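Local coordinates for extracellular solute-binding protein, family 1 (Bifidobacterium longum subsp. infantis ATCC 15697, PDB 3QUF) that probably captures a solute outside the cell as the extracellular binding component of a transport system, at residues Y63-D66 against P67-I71; V250-E253 against F254-N258; E353-D356 against V357-Y361. One frame throughout, in Å; residues are numbered along the deposited sequence.

Contact 1: residues Y63-D66 against P67-I71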
loop_
_atom_site.group_PDB
_atom_site.type_symbol
_atom_site.label_atom_id
_atom_site.label_comp_id
_atom_site.label_asym_id
_atom_site.label_seq_id
_atom_site.Cartn_x
_atom_site.Cartn_y
_atom_site.Cartn_z
ATOM N N TYR A 63 5.066 5.562 -22.195
ATOM C CA TYR A 63 4.104 5.448 -21.081
ATOM C C TYR A 63 3.348 4.112 -21.216
ATOM O O TYR A 63 2.942 3.718 -22.324
ATOM C CB TYR A 63 3.196 6.688 -21.059
ATOM C CG TYR A 63 3.906 8.051 -20.908
ATOM C CD1 TYR A 63 4.117 8.593 -19.674
ATOM C CD2 TYR A 63 4.339 8.822 -22.023
ATOM C CE1 TYR A 63 4.768 9.826 -19.489
ATOM C CE2 TYR A 63 4.999 10.086 -21.830
ATOM C CZ TYR A 63 5.201 10.564 -20.551
ATOM O OH TYR A 63 5.845 11.792 -20.274
ATOM N N GLY A 64 3.221 3.363 -20.113
ATOM C CA GLY A 64 2.451 2.128 -20.097
ATOM C C GLY A 64 0.977 2.466 -20.309
ATOM O O GLY A 64 0.520 3.567 -19.939
ATOM N N GLN A 65 0.260 1.524 -20.935
ATOM C CA GLN A 65 -1.179 1.669 -21.217
ATOM C C GLN A 65 -2.019 1.210 -20.032
ATOM O O GLN A 65 -3.002 1.852 -19.695
ATOM C CB GLN A 65 -1.551 0.913 -22.510
ATOM C CG GLN A 65 -0.913 1.534 -23.783
ATOM C CD GLN A 65 -1.163 0.748 -25.090
ATOM O OE1 GLN A 65 -1.464 -0.452 -25.070
ATOM N NE2 GLN A 65 -1.027 1.439 -26.235
ATOM N N ASP A 66 -1.601 0.131 -19.373
ATOM C CA ASP A 66 -2.253 -0.367 -18.172
ATOM C C ASP A 66 -1.271 -1.337 -17.539
ATOM O O ASP A 66 -0.340 -1.776 -18.228
ATOM C CB ASP A 66 -3.614 -1.036 -18.493
ATOM C CG ASP A 66 -3.495 -2.232 -19.437
ATOM O OD1 ASP A 66 -2.954 -3.282 -19.011
ATOM O OD2 ASP A 66 -3.957 -2.130 -20.603
ATOM N N PRO A 67 -1.456 -1.665 -16.254
ATOM C CA PRO A 67 -0.456 -2.437 -15.498
ATOM C C PRO A 67 -0.063 -3.814 -16.028
ATOM O O PRO A 67 1.119 -4.205 -15.865
ATOM C CB PRO A 67 -1.112 -2.588 -14.110
ATOM C CG PRO A 67 -1.994 -1.352 -13.987
ATOM C CD PRO A 67 -2.484 -1.074 -15.364
ATOM N N ALA A 68 -1.017 -4.577 -16.594
ATOM C CA ALA A 68 -0.687 -5.896 -17.158
ATOM C C ALA A 68 0.170 -5.737 -18.365
ATOM O O ALA A 68 1.146 -6.508 -18.572
ATOM C CB ALA A 68 -1.930 -6.690 -17.530
ATOM N N GLN A 69 -0.207 -4.752 -19.183
ATOM C CA GLN A 69 0.485 -4.507 -20.383
ATOM C C GLN A 69 1.850 -3.963 -20.002
ATOM O O GLN A 69 2.806 -4.266 -20.684
ATOM C CB GLN A 69 -0.290 -3.567 -21.300
ATOM C CG GLN A 69 0.441 -3.179 -22.573
ATOM C CD GLN A 69 1.183 -1.831 -22.481
ATOM O OE1 GLN A 69 1.283 -1.207 -21.418
ATOM N NE2 GLN A 69 1.688 -1.380 -23.616
ATOM N N TYR A 70 1.924 -3.167 -18.943
ATOM C CA TYR A 70 3.220 -2.585 -18.538
ATOM C C TYR A 70 4.221 -3.689 -18.220
ATOM O O TYR A 70 5.365 -3.682 -18.733
ATOM C CB TYR A 70 3.075 -1.640 -17.328
ATOM C CG TYR A 70 4.432 -1.031 -16.967
ATOM C CD1 TYR A 70 4.957 -0.034 -17.727
ATOM C CD2 TYR A 70 5.154 -1.506 -15.904
ATOM C CE1 TYR A 70 6.217 0.489 -17.448
ATOM C CE2 TYR A 70 6.419 -0.971 -15.577
ATOM C CZ TYR A 70 6.916 0.012 -16.370
ATOM O OH TYR A 70 8.159 0.549 -16.120
ATOM N N ILE A 71 3.834 -4.621 -17.371
ATOM C CA ILE A 71 4.815 -5.599 -16.927
ATOM C C ILE A 71 5.263 -6.516 -18.066
ATOM O O ILE A 71 6.448 -6.842 -18.174
ATOM C CB ILE A 71 4.408 -6.380 -15.685
ATOM C CG1 ILE A 71 3.175 -7.208 -15.852
ATOM C CG2 ILE A 71 4.215 -5.427 -14.484
ATOM C CD1 ILE A 71 2.809 -7.878 -14.525
HETATM O O HOH W 1 3.440 0.816 -23.804
HETATM O O HOH W 2 -3.996 -4.401 -16.405
#
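D66 caps the helix that starts at P67: its OD1 accepts from Q69 N at 3.1 Å, the donor standing above the carboxylate plane. D66 is the N-cap, and with CG between the backbone N and the carbonyl carbon (chi1 60°) its OD1 folds back over the helix start. Q69 in turn bends at chi2, and its OE1 accepts from Q65 N (3.0 Å, 163°), which approaches from above the carbonyl plane. The amide planes of Q65 and Q69 are 20° apart, and Q65 OE1 stands 3.6 Å from Q69 NE2. The close-packed side is that of Y70: its N reaches D66 O at 2.8 Å, opening the helical bonding, and CA of G64 sits at the edge of its ring, 4.1 Å from CD1. The ring is buried, stacks with Y35, and its OH bonds to Y35 O and N88 N. The solvent side is made by Q65, D66, P67 and A68; there a water donates to D66 OD1 and accepts from A68 N. A second water joins Q69 NE2 to Y63 O. D66 thus takes the N-H of Q69 directly and that of A68 through water, while Q69 takes the N-H of Q65, and the helix dipole would probably favour a charged carboxylate on D66.

Contact 2: residues V250-E253 against F254-N258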
loop_
_atom_site.group_PDB
_atom_site.type_symbol
_atom_site.label_atom_id
_atom_site.label_comp_id
_atom_site.label_asym_id
_atom_site.label_seq_id
_atom_site.Cartn_x
_atom_site.Cartn_y
_atom_site.Cartn_z
ATOM N N VAL A 250 -20.322 0.380 -0.286
ATOM C CA VAL A 250 -19.957 0.707 1.075
ATOM C C VAL A 250 -19.967 2.225 1.276
ATOM O O VAL A 250 -20.542 2.722 2.250
ATOM C CB VAL A 250 -18.604 0.075 1.457
ATOM C CG1 VAL A 250 -18.100 0.582 2.790
ATOM C CG2 VAL A 250 -18.772 -1.443 1.512
ATOM N N LYS A 251 -19.375 2.933 0.335
ATOM C CA LYS A 251 -19.261 4.386 0.428
ATOM C C LYS A 251 -20.644 5.036 0.439
ATOM O O LYS A 251 -20.900 5.960 1.199
ATOM C CB LYS A 251 -18.405 4.955 -0.693
ATOM C CG LYS A 251 -18.270 6.496 -0.621
ATOM C CD LYS A 251 -17.070 7.061 -1.352
ATOM C CE LYS A 251 -17.246 7.081 -2.836
ATOM N NZ LYS A 251 -16.074 7.777 -3.491
ATOM N N GLN A 252 -21.535 4.516 -0.394
ATOM C CA GLN A 252 -22.914 4.986 -0.434
ATOM C C GLN A 252 -23.611 4.806 0.907
ATOM O O GLN A 252 -24.301 5.704 1.351
ATOM C CB GLN A 252 -23.656 4.273 -1.558
ATOM C CG GLN A 252 -23.407 4.917 -2.902
ATOM C CD GLN A 252 -24.299 6.161 -3.113
ATOM O OE1 GLN A 252 -25.282 6.358 -2.403
ATOM N NE2 GLN A 252 -23.927 7.007 -4.070
ATOM N N GLU A 253 -23.424 3.667 1.578
ATOM C CA GLU A 253 -24.004 3.496 2.909
ATOM C C GLU A 253 -23.453 4.501 3.926
ATOM O O GLU A 253 -24.173 4.966 4.803
ATOM C CB GLU A 253 -23.795 2.071 3.431
ATOM C CG GLU A 253 -24.627 1.017 2.719
ATOM C CD GLU A 253 -26.093 1.328 2.791
ATOM O OE1 GLU A 253 -26.634 1.307 3.919
ATOM O OE2 GLU A 253 -26.691 1.632 1.732
ATOM N N PHE A 254 -22.160 4.811 3.828
ATOM C CA PHE A 254 -21.549 5.783 4.738
ATOM C C PHE A 254 -22.139 7.203 4.540
ATOM O O PHE A 254 -22.591 7.844 5.493
ATOM C CB PHE A 254 -20.032 5.766 4.566
ATOM C CG PHE A 254 -19.297 6.516 5.619
ATOM C CD1 PHE A 254 -19.092 5.960 6.871
ATOM C CD2 PHE A 254 -18.828 7.791 5.368
ATOM C CE1 PHE A 254 -18.415 6.650 7.860
ATOM C CE2 PHE A 254 -18.158 8.497 6.346
ATOM C CZ PHE A 254 -17.933 7.927 7.581
ATOM N N VAL A 255 -22.116 7.661 3.296
ATOM C CA VAL A 255 -22.637 8.968 2.916
ATOM C C VAL A 255 -24.147 9.127 3.252
ATOM O O VAL A 255 -24.613 10.222 3.610
ATOM C CB VAL A 255 -22.276 9.245 1.417
ATOM C CG1 VAL A 255 -23.063 10.369 0.865
ATOM C CG2 VAL A 255 -20.780 9.553 1.310
ATOM N N SER A 256 -24.893 8.019 3.241
ATOM C CA SER A 256 -26.311 8.034 3.599
ATOM C C SER A 256 -26.597 8.078 5.105
ATOM O O SER A 256 -27.758 8.182 5.511
ATOM C CB SER A 256 -27.011 6.806 3.004
ATOM O OG SER A 256 -26.906 6.816 1.598
ATOM N N GLY A 257 -25.561 7.984 5.936
ATOM C CA GLY A 257 -25.733 8.075 7.378
ATOM C C GLY A 257 -26.108 6.767 8.014
ATOM O O GLY A 257 -26.546 6.740 9.164
ATOM N N ASN A 258 -25.913 5.664 7.286
ATOM C CA ASN A 258 -26.338 4.357 7.759
ATOM C C ASN A 258 -25.214 3.518 8.340
ATOM O O ASN A 258 -25.490 2.454 8.879
ATOM C CB ASN A 258 -26.980 3.560 6.620
ATOM C CG ASN A 258 -28.270 4.143 6.171
ATOM O OD1 ASN A 258 -28.963 4.801 6.947
ATOM N ND2 ASN A 258 -28.615 3.910 4.905
HETATM O O HOH W 3 -25.639 7.801 -0.281
#
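A Schellman motif ends the helix 247-255, and the side chains of its last turn gather round the exit. G257 takes a positive phi of 85°, a conformation suited to glycine, and the chain swings back so that N258 N donates to E253 O at 3.1 Å, the 6-to-1 bond of the motif, and G257 N donates to F254 O at 3.0 Å. Ahead of it the regular helical bonds still run, with V255 N giving an almost perfectly straight bond (178°) to K251 O at 3.0 Å. Outside the backbone, E253 and N258 come together again through their side chains. E253 bends at chi2, bringing OE1 to 3.5 Å from N258 CB, the side chains crossing at a slant; ND2 of N258 makes a weak hydrogen bond to OE1 at 3.4 Å, the carboxylate and amide planes 29° apart. S256 OG, anti to its carbonyl carbon, lies 2.8 Å from Q252 O. A water bridges the two side chains, donating to Q252 OE1 at 2.6 Å and hydrogen-bonded to S256 OG. On the other side of the helix F254 is buried: its ring leads away from the turn to M262 of the strand 259-264, L272 and I277, while V255 packs on L272 and S275. K251 NZ forms salt bridges with D268 and with D271 of the helix 269-274. The backbone of N258 pairs with T176, so the turn delivers the chain directly to the neighbouring sheet. As the helix stops, the carbonyls of Q252, E253 and F254 are satisfied by the N-H groups of S256, N258 and G257, and the long E253-N258 side-chain bond is only a weak supplement.

Contact 3: residues E353-D356 against V357-Y361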
loop_
_atom_site.group_PDB
_atom_site.type_symbol
_atom_site.label_atom_id
_atom_site.label_comp_id
_atom_site.label_asym_id
_atom_site.label_seq_id
_atom_site.Cartn_x
_atom_site.Cartn_y
_atom_site.Cartn_z
ATOM N N GLU A 353 -8.330 16.441 8.486
ATOM C CA GLU A 353 -8.940 15.190 8.911
ATOM C C GLU A 353 -7.899 14.046 8.932
ATOM O O GLU A 353 -8.098 13.063 9.648
ATOM C CB GLU A 353 -10.085 14.815 7.961
ATOM C CG GLU A 353 -11.214 15.838 7.920
ATOM C CD GLU A 353 -11.021 17.018 6.915
ATOM O OE1 GLU A 353 -9.912 17.268 6.387
ATOM O OE2 GLU A 353 -12.040 17.699 6.646
ATOM N N LEU A 354 -6.843 14.166 8.131
ATOM C CA LEU A 354 -5.842 13.109 8.029
ATOM C C LEU A 354 -4.590 13.416 8.862
ATOM O O LEU A 354 -3.615 12.680 8.815
ATOM C CB LEU A 354 -5.448 12.932 6.566
ATOM C CG LEU A 354 -6.526 12.387 5.634
ATOM C CD1 LEU A 354 -6.065 12.479 4.189
ATOM C CD2 LEU A 354 -6.828 10.969 6.009
ATOM N N LYS A 355 -4.603 14.509 9.635
ATOM C CA LYS A 355 -3.356 14.905 10.302
ATOM C C LYS A 355 -2.825 13.824 11.215
ATOM O O LYS A 355 -1.644 13.514 11.122
ATOM C CB LYS A 355 -3.528 16.178 11.110
ATOM C CG LYS A 355 -2.201 16.661 11.716
ATOM C CD LYS A 355 -2.400 17.941 12.509
ATOM C CE LYS A 355 -1.074 18.467 13.081
ATOM N NZ LYS A 355 -0.036 18.533 12.030
ATOM N N ASP A 356 -3.673 13.243 12.062
ATOM C CA ASP A 356 -3.282 12.121 12.981
ATOM C C ASP A 356 -2.701 10.957 12.202
ATOM O O ASP A 356 -1.575 10.495 12.477
ATOM C CB ASP A 356 -4.475 11.673 13.852
ATOM C CG ASP A 356 -4.130 10.502 14.859
ATOM O OD1 ASP A 356 -3.052 10.505 15.521
ATOM O OD2 ASP A 356 -4.982 9.580 15.023
ATOM N N VAL A 357 -3.442 10.466 11.220
ATOM C CA VAL A 357 -2.987 9.298 10.486
ATOM C C VAL A 357 -1.666 9.565 9.757
ATOM O O VAL A 357 -0.776 8.726 9.735
ATOM C CB VAL A 357 -4.092 8.649 9.604
ATOM C CG1 VAL A 357 -5.185 8.071 10.500
ATOM C CG2 VAL A 357 -4.682 9.582 8.627
ATOM N N VAL A 358 -1.503 10.755 9.204
ATOM C CA VAL A 358 -0.262 11.078 8.533
ATOM C C VAL A 358 0.884 11.303 9.510
ATOM O O VAL A 358 1.956 10.685 9.370
ATOM C CB VAL A 358 -0.423 12.253 7.583
ATOM C CG1 VAL A 358 0.917 12.725 7.006
ATOM C CG2 VAL A 358 -1.388 11.803 6.454
ATOM N N ASP A 359 0.694 12.189 10.488
ATOM C CA ASP A 359 1.797 12.515 11.379
ATOM C C ASP A 359 2.186 11.402 12.342
ATOM O O ASP A 359 3.368 11.245 12.638
ATOM C CB ASP A 359 1.489 13.744 12.211
ATOM C CG ASP A 359 1.526 15.035 11.403
ATOM O OD1 ASP A 359 1.836 15.030 10.179
ATOM O OD2 ASP A 359 1.201 16.051 12.030
ATOM N N ASN A 360 1.215 10.649 12.841
ATOM C CA ASN A 360 1.483 9.703 13.905
ATOM C C ASN A 360 1.608 8.251 13.449
ATOM O O ASN A 360 2.008 7.393 14.230
ATOM C CB ASN A 360 0.450 9.869 15.004
ATOM C CG ASN A 360 0.510 11.250 15.616
ATOM O OD1 ASN A 360 1.606 11.795 15.831
ATOM N ND2 ASN A 360 -0.656 11.864 15.817
ATOM N N TYR A 361 1.262 7.982 12.180
ATOM C CA TYR A 361 1.343 6.639 11.631
ATOM C C TYR A 361 2.171 6.621 10.371
ATOM O O TYR A 361 3.179 5.929 10.326
ATOM C CB TYR A 361 -0.076 5.984 11.475
ATOM C CG TYR A 361 -0.722 5.926 12.818
ATOM C CD1 TYR A 361 -0.489 4.854 13.687
ATOM C CD2 TYR A 361 -1.466 7.010 13.287
ATOM C CE1 TYR A 361 -1.029 4.853 14.955
ATOM C CE2 TYR A 361 -2.015 7.006 14.571
ATOM C CZ TYR A 361 -1.752 5.943 15.401
ATOM O OH TYR A 361 -2.274 5.945 16.680
HETATM O O HOH W 4 -6.266 11.368 10.987
HETATM O O HOH W 5 -4.680 7.535 16.925
#
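L354 lays its CD2 against CG2 of V357, 3.7 Å away, the two side chains meeting at an angle on the buried face of the first helical turn. With CG1 of V357 anti to the carbonyl carbon (chi1 -66°), CG2 falls between the backbone N and the carbonyl carbon and faces L354. V358 adds its own CG2, 4.2 Å from L354 CB, and its N bonds to L354 O. The polar face carries two further pairs. K355 runs out fully extended until chi4, where it bends and sets NZ 2.8 Å from D359 OD2, a salt bridge that meets the oxygen on its syn side, 17° out of the carboxylate plane. CG and CE of K355 both lie 3.5 Å from the same OD2. One residue on, D356 offers the anti lone pair of OD1 to ND2 of N360 at 2.8 Å, a nearly straight bond (173°) that lies in the amide plane; carboxylate and amide are steeply turned. N360 N also donates to D356 O, joining the pair twice. The helix widens to a pi-type turn at 358-361, where the Y361 N to V357 O bond is weak. The ring of Y361 presents its edge to D356, CD2 standing 3.6 Å from D356 O, and a water links D356 OD2 with Y361 OH. Another water spans E353 O and V357 N. Inward, L354 and V357 rest on V281 of the strand 279-282; D356 and Y361 lean on P283 of the following loop, and E353 touches F279 and bonds to Q273 of the helix 269-274.

Overall arrangement
From the N terminus the three contacts follow one another in series, none nesting or crossing, and each is confined to adjoining residues rather than closing a long loop. Contact 1 turns the chain from the strand 57-63 into the helix 67-79. Contact 2 ends the helix 247-255 and passes the chain to the strand 259-264, which pairs with strands 135-144 and 176-178. Contact 3 begins the helix 355-362, laid against the strand 279-282, itself paired with 135-144. Contacts 2 and 3 thus border neighbours of one strand, their nearest atoms about 10 Å apart, whereas contacts 1 and 3 lie on opposite sides of the chain's centre.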